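Local coordinates for rhamnosidase B (Bacillus sp., PDB 2OKX), which probably hydrolyses terminal alpha-L-rhamnose residues from rhamnose-containing glycosides, as an alpha-L-rhamnosidase of glycoside hydrolase family 78, at residues G427-P430 / D436-L439; I451-E456 / T461-Y466; L508-R513 / V519-I524. All blocks are in the same frame, centred on the assembly; numbering follows the deposited sequence.

Contact 1. Residues G427-P430 / D436-L439; sequences GVLP and DCEL
Pro430 and Cys437 meet through apolar side-chain contacts: CG and CD of Pro430 both lie 4.1 Å from SG of Cys437. The thiol gets there because SG is turned anti to the backbone N of Cys437 (chi1 -179°), and a cysteine, small and weakly polar, suits a place beside a proline ring. Leu429 adds contacts of the same kind with two residues: its branch carbon CG lies 4.4 Å from SG of Cys437, and its CD1 methyl 4.2 Å from CD2 of Leu439. Branched, flexible leucines fit this spot, where both side chains are buried. The main chain takes part as well, for the carbonyl O of Pro430 comes within 3.9 Å of CB of Cys437, an approach by packing alone. Glu438, between Cys437 and Leu439, turns to the other face of the strand and forms a salt bridge with Arg404. Strand 427-428, which leads into Leu429 and Pro430, and strand 436-443 belong to different sheets. Gly427 and Leu429 bond through their backbones to Leu521 and Val519, whereas strand 436-443 runs between strands 207-215 and 507-513, with Leu211 of the former touching both Pro430 and Leu439.

Contact 2. Residues I451-E456 / T461-Y466; sequences IGFELE and TIIDAY
Ile463 projects from strand 462-472 toward Leu455 and Phe453 of strand 450-457, and its two branches part at CB. One branch runs through CG1, beside the backbone N of Ile463 (chi1 -56°), where it already lies 4.0 Å from CD2 of Leu455. Its terminal CD1 comes to 3.9 Å from that same methyl, and the two side chains end tip to tip. Leu455 extends to this meeting with CG set between its own backbone N and carbonyl carbon (chi1 57°). The strands lie in two facing sheets of a concanavalin-like beta-sandwich, so residues alternate between the inner and outer faces of the sheets: Phe453, Leu455 and Ile463 face inward, whereas Glu454 pairs with Arg494, and Asp464 forms salt bridges with Arg487 and Arg513. The other branch of Ile463 is the single methyl CG2, which approaches the Phe453 ring obliquely, 4.4 Å from its CZ. A beta-branched isoleucine suits the place because its unequal arms serve two partners, the longer going to Leu455 and the shorter to the aromatic ring. That ring also packs edge-to-face with Tyr488, and on the Ile463 side Leu510 and Val512 of the adjoining strand 507-513 add further apolar cover.

Contact 3. Residues L508-R513 / V519-I524; sequences LFLTVR and VKLHEI. With CA (calcium ion), chain C.
Strands 508-513 and 520-524 face each other from separate sheets, their short axes 11.3 Å apart at closest approach and running in roughly opposed directions, at 148°. Val512 and Val519 meet at one end, where CG1 of Val512 lies 3.8 Å from CG2 of Val519. The two valines cross at a slant, and their compact branching suits the point where the segments are nearest, with CA atoms 8.3 Å apart. Next along, Leu510 and Leu521 reach toward each other tip to tip, the CD2 methyls 3.7 Å apart. Both leucines extend with CG anti to the backbone N (chi1 -173° in each), which carries their branches across the wider gap. CD2 of Leu510 also lies 4.4 Å from CG1 of Ile524. At the other end CD2 of Leu508 meets the CD1 tip of Ile524 at 3.9 Å, the pair crossing obliquely. Residues that alternate with these turn outward: Thr511 sets its CG2 above one face of the Arg513 guanidinium, offset toward its rim, and Arg513 forms a salt bridge with Asp436.

On strand 520-524 this alternation slips by one residue, since His522 and Glu523 both stand opposite Glu454 in a classic beta bulge. At the bulge the carbonyl O of His522 binds the calcium ion, 2.6 Å away; three waters bind it too, and Val423 O is among the other ligands. One of those waters donates a hydrogen bond to OE1 of Glu523 (3.0 Å), making this carboxylate a second-shell group; its OE2 pairs with Lys202. An aliphatic layer between two sheets is what a concanavalin-like beta-sandwich has at its core, and here a calcium site is fastened to the outer side of one sheet at a bulge.

How the contacts relate
The contacts follow one another along the chain, contact 1 first and contact 3 last, yet they crowd into one region of the concanavalin-like domain: contact 3 lies about 6 Å from contact 1 and about 5 Å from contact 2, centre to centre, while contacts 1 and 2 are about 11 Å apart. Each spans the same two sheets. In one, strand 507-513 runs between 436-443 and 462-472; in the other, strand 520-528 pairs with both 427-428 and 450-457. Contact 3 therefore lies between the other two, so the three contacts are parts of the packing between the two sheets, and His522 of contact 3 binds a calcium ion.

Contact 1. Residues G427-P430 / D436-L439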
loop_
_atom_site.group_PDB
_atom_site.type_symbol
_atom_site.label_atom_id
_atom_site.label_comp_id
_atom_site.label_asym_id
_atom_site.label_seq_id
_atom_site.Cartn_x
_atom_site.Cartn_y
_atom_site.Cartn_z
ATOM N N GLY A 427 10.237 31.293 -4.740
ATOM C CA GLY A 427 8.941 31.604 -5.305
ATOM C C GLY A 427 8.187 32.363 -4.229
ATOM O O GLY A 427 8.065 31.884 -3.106
ATOM N N VAL A 428 7.700 33.552 -4.557
ATOM C CA VAL A 428 6.971 34.363 -3.591
ATOM C C VAL A 428 5.475 34.155 -3.759
ATOM O O VAL A 428 4.898 34.479 -4.794
ATOM C CB VAL A 428 7.309 35.861 -3.762
ATOM C CG1 VAL A 428 6.628 36.689 -2.667
ATOM C CG2 VAL A 428 8.819 36.053 -3.709
ATOM N N LEU A 429 4.849 33.604 -2.728
ATOM C CA LEU A 429 3.422 33.334 -2.760
ATOM C C LEU A 429 2.595 34.568 -2.456
ATOM O O LEU A 429 2.936 35.359 -1.579
ATOM C CB LEU A 429 3.073 32.230 -1.757
ATOM C CG LEU A 429 3.301 30.770 -2.172
ATOM C CD1 LEU A 429 4.648 30.605 -2.841
ATOM C CD2 LEU A 429 3.200 29.876 -0.939
ATOM N N PRO A 430 1.492 34.754 -3.193
ATOM C CA PRO A 430 0.634 35.911 -2.960
ATOM C C PRO A 430 -0.086 35.750 -1.628
ATOM O O PRO A 430 -0.404 34.633 -1.210
ATOM C CB PRO A 430 -0.327 35.865 -4.142
ATOM C CG PRO A 430 -0.475 34.393 -4.382
ATOM C CD PRO A 430 0.964 33.922 -4.290
ATOM N N ASP A 436 -6.909 31.503 2.184
ATOM C CA ASP A 436 -5.610 30.841 2.165
ATOM C C ASP A 436 -5.092 30.725 0.730
ATOM O O ASP A 436 -5.840 30.916 -0.227
ATOM C CB ASP A 436 -5.736 29.442 2.768
ATOM C CG ASP A 436 -6.399 29.448 4.136
ATOM O OD1 ASP A 436 -6.994 28.414 4.504
ATOM O OD2 ASP A 436 -6.317 30.476 4.846
ATOM N N CYS A 437 -3.813 30.392 0.591
ATOM C CA CYS A 437 -3.201 30.245 -0.723
ATOM C C CYS A 437 -2.956 28.772 -1.022
ATOM O O CYS A 437 -2.131 28.135 -0.376
ATOM C CB CYS A 437 -1.869 30.996 -0.781
ATOM S SG CYS A 437 -1.043 30.901 -2.390
ATOM N N GLU A 438 -3.677 28.239 -2.002
ATOM C CA GLU A 438 -3.523 26.839 -2.375
ATOM C C GLU A 438 -2.746 26.668 -3.678
ATOM O O GLU A 438 -3.106 27.235 -4.707
ATOM C CB GLU A 438 -4.891 26.180 -2.535
ATOM C CG GLU A 438 -4.825 24.773 -3.132
ATOM C CD GLU A 438 -6.174 24.297 -3.627
ATOM O OE1 GLU A 438 -7.022 23.918 -2.791
ATOM O OE2 GLU A 438 -6.387 24.315 -4.857
ATOM N N LEU A 439 -1.680 25.883 -3.620
ATOM C CA LEU A 439 -0.872 25.595 -4.797
ATOM C C LEU A 439 -1.041 24.118 -5.130
ATOM O O LEU A 439 -0.952 23.277 -4.242
ATOM C CB LEU A 439 0.609 25.846 -4.509
ATOM C CG LEU A 439 1.257 27.192 -4.830
ATOM C CD1 LEU A 439 0.455 28.330 -4.251
ATOM C CD2 LEU A 439 2.679 27.182 -4.283
#

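Contact 2. Residues I451-E456 / T461-Y466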
loop_
_atom_site.group_PDB
_atom_site.type_symbol
_atom_site.label_atom_id
_atom_site.label_comp_id
_atom_site.label_asym_id
_atom_site.label_seq_id
_atom_site.Cartn_x
_atom_site.Cartn_y
_atom_site.Cartn_z
ATOM N N ILE A 451 7.989 13.821 1.210
ATOM C CA ILE A 451 7.793 15.209 0.817
ATOM C C ILE A 451 8.723 16.107 1.615
ATOM O O ILE A 451 8.874 15.944 2.829
ATOM C CB ILE A 451 6.337 15.646 1.069
ATOM C CG1 ILE A 451 5.399 14.832 0.174
ATOM C CG2 ILE A 451 6.182 17.146 0.820
ATOM C CD1 ILE A 451 3.934 14.986 0.529
ATOM N N GLY A 452 9.351 17.050 0.923
ATOM C CA GLY A 452 10.260 17.967 1.581
ATOM C C GLY A 452 10.115 19.371 1.040
ATOM O O GLY A 452 9.615 19.580 -0.067
ATOM N N PHE A 453 10.541 20.348 1.829
ATOM C CA PHE A 453 10.471 21.732 1.397
ATOM C C PHE A 453 11.388 22.607 2.238
ATOM O O PHE A 453 11.901 22.184 3.273
ATOM C CB PHE A 453 9.036 22.266 1.497
ATOM C CG PHE A 453 8.503 22.332 2.907
ATOM C CD1 PHE A 453 7.732 21.297 3.423
ATOM C CD2 PHE A 453 8.779 23.430 3.721
ATOM C CE1 PHE A 453 7.239 21.353 4.732
ATOM C CE2 PHE A 453 8.293 23.497 5.032
ATOM C CZ PHE A 453 7.521 22.457 5.536
ATOM N N GLU A 454 11.601 23.822 1.755
ATOM C CA GLU A 454 12.410 24.817 2.439
ATOM C C GLU A 454 11.704 26.125 2.150
ATOM O O GLU A 454 11.325 26.394 1.008
ATOM C CB GLU A 454 13.840 24.858 1.897
ATOM C CG GLU A 454 14.683 25.954 2.537
ATOM C CD GLU A 454 16.144 25.883 2.149
ATOM O OE1 GLU A 454 16.881 26.838 2.457
ATOM O OE2 GLU A 454 16.561 24.874 1.543
ATOM N N LEU A 455 11.509 26.935 3.182
ATOM C CA LEU A 455 10.811 28.194 3.001
ATOM C C LEU A 455 11.088 29.186 4.123
ATOM O O LEU A 455 11.699 28.848 5.136
ATOM C CB LEU A 455 9.301 27.927 2.924
ATOM C CG LEU A 455 8.668 27.187 4.117
ATOM C CD1 LEU A 455 8.550 28.122 5.320
ATOM C CD2 LEU A 455 7.282 26.674 3.729
ATOM N N GLU A 456 10.635 30.416 3.914
ATOM C CA GLU A 456 10.759 31.484 4.901
ATOM C C GLU A 456 9.326 31.927 5.135
ATOM O O GLU A 456 8.587 32.139 4.179
ATOM C CB GLU A 456 11.547 32.674 4.353
ATOM C CG GLU A 456 12.976 32.380 3.977
ATOM C CD GLU A 456 13.695 33.617 3.481
ATOM O OE1 GLU A 456 14.437 33.512 2.486
ATOM O OE2 GLU A 456 13.522 34.693 4.089
ATOM N N THR A 461 2.636 30.330 10.659
ATOM C CA THR A 461 2.095 30.053 9.334
ATOM C C THR A 461 1.853 28.550 9.192
ATOM O O THR A 461 2.703 27.732 9.555
ATOM C CB THR A 461 3.057 30.521 8.216
ATOM O OG1 THR A 461 3.214 31.945 8.284
ATOM C CG2 THR A 461 2.508 30.146 6.844
ATOM N N ILE A 462 0.680 28.194 8.684
ATOM C CA ILE A 462 0.330 26.789 8.493
ATOM C C ILE A 462 0.656 26.319 7.076
ATOM O O ILE A 462 0.278 26.965 6.097
ATOM C CB ILE A 462 -1.174 26.552 8.731
ATOM C CG1 ILE A 462 -1.520 26.809 10.200
ATOM C CG2 ILE A 462 -1.551 25.124 8.329
ATOM C CD1 ILE A 462 -3.022 26.792 10.477
ATOM N N ILE A 463 1.360 25.196 6.977
ATOM C CA ILE A 463 1.711 24.613 5.687
ATOM C C ILE A 463 1.057 23.230 5.613
ATOM O O ILE A 463 1.509 22.286 6.269
ATOM C CB ILE A 463 3.244 24.454 5.527
ATOM C CG1 ILE A 463 3.942 25.807 5.719
ATOM C CG2 ILE A 463 3.568 23.904 4.137
ATOM C CD1 ILE A 463 3.538 26.873 4.692
ATOM N N ASP A 464 -0.014 23.123 4.829
ATOM C CA ASP A 464 -0.744 21.867 4.660
ATOM C C ASP A 464 -0.360 21.162 3.362
ATOM O O ASP A 464 -0.273 21.792 2.304
ATOM C CB ASP A 464 -2.251 22.126 4.650
ATOM C CG ASP A 464 -2.814 22.374 6.038
ATOM O OD1 ASP A 464 -4.017 22.687 6.136
ATOM O OD2 ASP A 464 -2.060 22.245 7.024
ATOM N N ALA A 465 -0.137 19.855 3.452
ATOM C CA ALA A 465 0.234 19.057 2.292
ATOM C C ALA A 465 -0.745 17.901 2.150
ATOM O O ALA A 465 -1.059 17.221 3.125
ATOM C CB ALA A 465 1.650 18.529 2.452
ATOM N N TYR A 466 -1.226 17.691 0.929
ATOM C CA TYR A 466 -2.181 16.628 0.637
ATOM C C TYR A 466 -1.925 16.099 -0.778
ATOM O O TYR A 466 -1.996 16.847 -1.747
ATOM C CB TYR A 466 -3.600 17.188 0.769
ATOM C CG TYR A 466 -4.704 16.323 0.204
ATOM C CD1 TYR A 466 -4.773 14.956 0.487
ATOM C CD2 TYR A 466 -5.711 16.885 -0.582
ATOM C CE1 TYR A 466 -5.824 14.171 0.001
ATOM C CE2 TYR A 466 -6.762 16.115 -1.065
ATOM C CZ TYR A 466 -6.814 14.761 -0.769
ATOM O OH TYR A 466 -7.881 14.017 -1.217
#

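Contact 3. Residues L508-R513 / V519-I524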
loop_
_atom_site.group_PDB
_atom_site.type_symbol
_atom_site.label_atom_id
_atom_site.label_comp_id
_atom_site.label_asym_id
_atom_site.label_seq_id
_atom_site.Cartn_x
_atom_site.Cartn_y
_atom_site.Cartn_z
ATOM N N LEU A 508 0.244 17.415 -5.582
ATOM C CA LEU A 508 0.312 17.830 -4.191
ATOM C C LEU A 508 -0.394 19.157 -3.959
ATOM O O LEU A 508 -0.056 20.175 -4.569
ATOM C CB LEU A 508 1.769 17.959 -3.741
ATOM C CG LEU A 508 1.994 18.315 -2.265
ATOM C CD1 LEU A 508 1.602 17.135 -1.383
ATOM C CD2 LEU A 508 3.458 18.665 -2.036
ATOM N N PHE A 509 -1.395 19.141 -3.091
ATOM C CA PHE A 509 -2.089 20.371 -2.745
ATOM C C PHE A 509 -1.278 20.946 -1.592
ATOM O O PHE A 509 -1.210 20.342 -0.522
ATOM C CB PHE A 509 -3.519 20.093 -2.270
ATOM C CG PHE A 509 -4.490 19.828 -3.382
ATOM C CD1 PHE A 509 -4.494 18.607 -4.051
ATOM C CD2 PHE A 509 -5.400 20.807 -3.768
ATOM C CE1 PHE A 509 -5.396 18.367 -5.094
ATOM C CE2 PHE A 509 -6.305 20.579 -4.806
ATOM C CZ PHE A 509 -6.302 19.356 -5.471
ATOM N N LEU A 510 -0.640 22.091 -1.816
ATOM C CA LEU A 510 0.154 22.729 -0.774
ATOM C C LEU A 510 -0.609 23.997 -0.428
ATOM O O LEU A 510 -0.683 24.920 -1.234
ATOM C CB LEU A 510 1.557 23.069 -1.291
ATOM C CG LEU A 510 2.538 23.583 -0.232
ATOM C CD1 LEU A 510 2.883 22.455 0.734
ATOM C CD2 LEU A 510 3.795 24.107 -0.900
ATOM N N THR A 511 -1.192 24.031 0.765
ATOM C CA THR A 511 -1.990 25.183 1.164
ATOM C C THR A 511 -1.381 25.941 2.339
ATOM O O THR A 511 -1.107 25.369 3.398
ATOM C CB THR A 511 -3.424 24.731 1.488
ATOM O OG1 THR A 511 -3.900 23.895 0.423
ATOM C CG2 THR A 511 -4.352 25.924 1.608
ATOM N N VAL A 512 -1.165 27.238 2.124
ATOM C CA VAL A 512 -0.560 28.116 3.121
ATOM C C VAL A 512 -1.647 28.950 3.790
ATOM O O VAL A 512 -2.415 29.633 3.111
ATOM C CB VAL A 512 0.476 29.052 2.455
ATOM C CG1 VAL A 512 1.197 29.887 3.513
ATOM C CG2 VAL A 512 1.477 28.222 1.652
ATOM N N ARG A 513 -1.702 28.895 5.118
ATOM C CA ARG A 513 -2.719 29.623 5.874
ATOM C C ARG A 513 -2.177 30.427 7.066
ATOM O O ARG A 513 -1.124 30.116 7.621
ATOM C CB ARG A 513 -3.767 28.645 6.424
ATOM C CG ARG A 513 -4.023 27.383 5.596
ATOM C CD ARG A 513 -5.013 26.477 6.333
ATOM N NE ARG A 513 -5.119 25.134 5.759
ATOM C CZ ARG A 513 -5.918 24.804 4.748
ATOM N NH1 ARG A 513 -6.698 25.715 4.182
ATOM N NH2 ARG A 513 -5.935 23.553 4.308
ATOM N N VAL A 519 5.070 34.556 2.119
ATOM C CA VAL A 519 5.867 33.360 2.329
ATOM C C VAL A 519 6.749 33.156 1.100
ATOM O O VAL A 519 6.288 33.290 -0.031
ATOM C CB VAL A 519 4.966 32.113 2.513
ATOM C CG1 VAL A 519 5.808 30.836 2.444
ATOM C CG2 VAL A 519 4.237 32.192 3.845
ATOM N N LYS A 520 8.023 32.857 1.326
ATOM C CA LYS A 520 8.947 32.616 0.227
ATOM C C LYS A 520 9.233 31.124 0.175
ATOM O O LYS A 520 9.866 30.572 1.075
ATOM C CB LYS A 520 10.256 33.376 0.434
ATOM C CG LYS A 520 10.121 34.881 0.362
ATOM C CD LYS A 520 11.473 35.546 0.528
ATOM C CE LYS A 520 11.351 37.059 0.492
ATOM N NZ LYS A 520 12.678 37.709 0.663
ATOM N N LEU A 521 8.761 30.471 -0.877
ATOM C CA LEU A 521 8.981 29.042 -1.020
ATOM C C LEU A 521 10.245 28.829 -1.849
ATOM O O LEU A 521 10.263 29.093 -3.053
ATOM C CB LEU A 521 7.759 28.396 -1.685
ATOM C CG LEU A 521 7.687 26.867 -1.792
ATOM C CD1 LEU A 521 8.020 26.217 -0.454
ATOM C CD2 LEU A 521 6.285 26.470 -2.243
ATOM N N HIS A 522 11.311 28.382 -1.189
ATOM C CA HIS A 522 12.580 28.139 -1.864
ATOM C C HIS A 522 12.532 26.869 -2.696
ATOM O O HIS A 522 13.147 26.794 -3.756
ATOM C CB HIS A 522 13.727 28.067 -0.852
ATOM C CG HIS A 522 14.136 29.406 -0.322
ATOM N ND1 HIS A 522 13.420 30.074 0.648
ATOM C CD2 HIS A 522 15.153 30.229 -0.671
ATOM C CE1 HIS A 522 13.977 31.251 0.873
ATOM N NE2 HIS A 522 15.030 31.370 0.085
ATOM N N GLU A 523 11.812 25.869 -2.204
ATOM C CA GLU A 523 11.651 24.617 -2.931
ATOM C C GLU A 523 10.680 23.651 -2.271
ATOM O O GLU A 523 10.564 23.596 -1.044
ATOM C CB GLU A 523 12.996 23.914 -3.136
ATOM C CG GLU A 523 13.772 23.603 -1.872
ATOM C CD GLU A 523 15.084 22.899 -2.173
ATOM O OE1 GLU A 523 15.771 23.322 -3.124
ATOM O OE2 GLU A 523 15.434 21.931 -1.466
ATOM N N ILE A 524 9.962 22.919 -3.115
ATOM C CA ILE A 524 9.015 21.901 -2.687
ATOM C C ILE A 524 9.409 20.740 -3.596
ATOM O O ILE A 524 9.600 20.922 -4.802
ATOM C CB ILE A 524 7.539 22.348 -2.917
ATOM C CG1 ILE A 524 6.578 21.206 -2.570
ATOM C CG2 ILE A 524 7.333 22.796 -4.344
ATOM C CD1 ILE A 524 6.605 20.782 -1.108
HETATM CA CA CA C . 15.546 27.466 -4.480
HETATM O O HOH W 1 15.572 25.323 -5.374
HETATM O O HOH W 2 15.539 29.633 -3.445
HETATM O O HOH W 3 13.912 28.101 -5.994
#